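Local coordinates for catechol 1,2-dioxygenase (Burkholderia ambifaria, PDB 5VXT), which probably catalyses the iron(III)-dependent ring opening of catechol between its two hydroxylated carbons, using molecular oxygen, at residues K17-L22 and D54-I59. Numbering follows the deposited sequence.
Sequences KEVQDL and DLFKAI
Val19 and Leu22 of helix 17-27 meet the ring of Phe56 on helix 42-62 along one side of that ring, each touching a neighbouring carbon. Val19 reaches it with CG1, which lies 4.1 Å from CD2 of Phe56, near the ring plane and therefore at its edge. The CG1 branch stands opposite the backbone N (chi1 173°), an orientation that extends it toward the aromatic side chain. Leu22, one helical turn further on, brings CD2 to 4.0 Å from CE2 of Phe56, and its side chain runs at about a right angle to that of the phenylalanine. The Phe56 ring, met by the branch ends of Val19 and Leu22, bridges the gap between the helices: the CA atoms of Val19 and Phe56 remain 8.6 Å apart, and the two segments bury just 109 Å² between them. Between the two segments the packing is thus a small, buried apolar patch.

Phe14, in the loop before helix 17-27, also packs on Phe56, whereas Tyr97 of the second subunit stacks on the Phe56 ring, and its OH hydrogen-bonds to the backbone carbonyl O of Phe56. Gly93 of that subunit packs against both Leu22 and Phe56.

The outer side of helix 17-27 is polar by contrast. There Lys17 and Asp21, one turn apart, form a loose salt bridge, with NZ of Lys17 3.3 Å from OD2 of Asp21, well away from segment 54-59. Leu55, on the side of helix 42-62 turned away from helix 17-27, touches bound phosphatidylethanolamine; Asp54 also touches a lipid and forms a salt bridge with Arg50. The arrangement is a sparse helix-helix contact built around one aromatic side chain, within the helical, lipid-binding dimer interface characteristic of intradiol catechol dioxygenases.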
loop_
_atom_site.group_PDB
_atom_site.type_symbol
_atom_site.label_atom_id
_atom_site.label_comp_id
_atom_site.label_asym_id
_atom_site.label_seq_id
_atom_site.Cartn_x
_atom_site.Cartn_y
_atom_site.Cartn_z
ATOM N N LYS B 17 18.641 -10.204 18.331
ATOM C CA LYS B 17 19.576 -10.118 17.216
ATOM C C LYS B 17 18.980 -10.685 15.939
ATOM O O LYS B 17 19.286 -10.189 14.849
ATOM C CB LYS B 17 20.878 -10.847 17.559
ATOM C CG LYS B 17 21.912 -10.788 16.449
ATOM C CD LYS B 17 23.087 -11.707 16.701
ATOM C CE LYS B 17 24.008 -11.717 15.488
ATOM N NZ LYS B 17 24.252 -10.335 14.961
ATOM N N GLU B 18 18.128 -11.715 16.043
ATOM C CA GLU B 18 17.541 -12.293 14.836
ATOM C C GLU B 18 16.656 -11.284 14.120
ATOM O O GLU B 18 16.690 -11.183 12.889
ATOM C CB GLU B 18 16.723 -13.548 15.146
ATOM C CG GLU B 18 16.080 -14.104 13.850
ATOM C CD GLU B 18 15.217 -15.360 14.008
ATOM O OE1 GLU B 18 14.913 -15.755 15.154
ATOM O OE2 GLU B 18 14.826 -15.934 12.957
ATOM N N VAL B 19 15.853 -10.536 14.873
ATOM C CA VAL B 19 14.992 -9.522 14.257
ATOM C C VAL B 19 15.820 -8.372 13.693
ATOM O O VAL B 19 15.553 -7.893 12.590
ATOM C CB VAL B 19 13.946 -9.030 15.265
ATOM C CG1 VAL B 19 13.156 -7.861 14.675
ATOM C CG2 VAL B 19 13.009 -10.186 15.630
ATOM N N GLN B 20 16.837 -7.917 14.428
ATOM C CA GLN B 20 17.683 -6.844 13.900
ATOM C C GLN B 20 18.465 -7.300 12.671
ATOM O O GLN B 20 18.656 -6.521 11.728
ATOM C CB GLN B 20 18.622 -6.324 14.992
ATOM C CG GLN B 20 17.871 -5.689 16.163
ATOM C CD GLN B 20 16.930 -4.578 15.715
ATOM O OE1 GLN B 20 17.341 -3.648 15.020
ATOM N NE2 GLN B 20 15.665 -4.677 16.101
ATOM N N ASP B 21 18.918 -8.560 12.653
ATOM C CA ASP B 21 19.579 -9.071 11.459
ATOM C C ASP B 21 18.616 -9.145 10.293
ATOM O O ASP B 21 18.998 -8.891 9.143
ATOM C CB ASP B 21 20.175 -10.461 11.716
ATOM C CG ASP B 21 21.462 -10.403 12.492
ATOM O OD1 ASP B 21 21.958 -9.279 12.726
ATOM O OD2 ASP B 21 21.977 -11.483 12.869
ATOM N N LEU B 22 17.363 -9.508 10.573
ATOM C CA LEU B 22 16.367 -9.615 9.521
ATOM C C LEU B 22 16.069 -8.252 8.916
ATOM O O LEU B 22 15.962 -8.127 7.695
ATOM C CB LEU B 22 15.089 -10.234 10.077
ATOM C CG LEU B 22 13.890 -10.329 9.140
ATOM C CD1 LEU B 22 14.171 -11.231 7.951
ATOM C CD2 LEU B 22 12.668 -10.850 9.937
ATOM N N ASP B 54 10.150 0.335 12.227
ATOM C CA ASP B 54 9.066 0.929 12.999
ATOM C C ASP B 54 7.825 0.055 12.947
ATOM O O ASP B 54 7.106 -0.078 13.948
ATOM C CB ASP B 54 8.755 2.330 12.464
ATOM C CG ASP B 54 9.813 3.358 12.843
ATOM O OD1 ASP B 54 10.747 3.017 13.597
ATOM O OD2 ASP B 54 9.705 4.527 12.385
ATOM N N LEU B 55 7.544 -0.536 11.783
ATOM C CA LEU B 55 6.406 -1.443 11.679
ATOM C C LEU B 55 6.606 -2.667 12.566
ATOM O O LEU B 55 5.712 -3.032 13.335
ATOM C CB LEU B 55 6.191 -1.881 10.231
ATOM C CG LEU B 55 5.091 -2.929 10.015
ATOM C CD1 LEU B 55 3.687 -2.453 10.515
ATOM C CD2 LEU B 55 5.063 -3.350 8.544
ATOM N N PHE B 56 7.773 -3.314 12.462
ATOM C CA PHE B 56 8.052 -4.471 13.319
ATOM C C PHE B 56 7.900 -4.123 14.795
ATOM O O PHE B 56 7.350 -4.915 15.576
ATOM C CB PHE B 56 9.463 -5.020 13.071
ATOM C CG PHE B 56 9.611 -5.817 11.800
ATOM C CD1 PHE B 56 8.648 -5.771 10.807
ATOM C CD2 PHE B 56 10.747 -6.580 11.587
ATOM C CE1 PHE B 56 8.813 -6.485 9.627
ATOM C CE2 PHE B 56 10.914 -7.298 10.405
ATOM C CZ PHE B 56 9.943 -7.246 9.429
ATOM N N LYS B 57 8.400 -2.952 15.201
ATOM C CA LYS B 57 8.333 -2.570 16.607
ATOM C C LYS B 57 6.897 -2.314 17.034
ATOM O O LYS B 57 6.509 -2.657 18.156
ATOM C CB LYS B 57 9.193 -1.336 16.860
ATOM C CG LYS B 57 9.153 -0.804 18.281
ATOM C CD LYS B 57 9.779 -1.796 19.260
ATOM C CE LYS B 57 9.880 -1.224 20.675
ATOM N NZ LYS B 57 10.657 -2.121 21.586
ATOM N N ALA B 58 6.099 -1.699 16.153
ATOM C CA ALA B 58 4.694 -1.457 16.467
ATOM C C ALA B 58 3.910 -2.764 16.564
ATOM O O ALA B 58 3.004 -2.881 17.398
ATOM C CB ALA B 58 4.080 -0.528 15.415
ATOM N N ILE B 59 4.228 -3.745 15.709
ATOM C CA ILE B 59 3.605 -5.064 15.821
ATOM C C ILE B 59 3.940 -5.692 17.169
ATOM O O ILE B 59 3.068 -6.259 17.847
ATOM C CB ILE B 59 4.048 -5.960 14.643
ATOM C CG1 ILE B 59 3.400 -5.474 13.341
ATOM C CG2 ILE B 59 3.710 -7.441 14.901
ATOM C CD1 ILE B 59 4.040 -6.038 12.090
#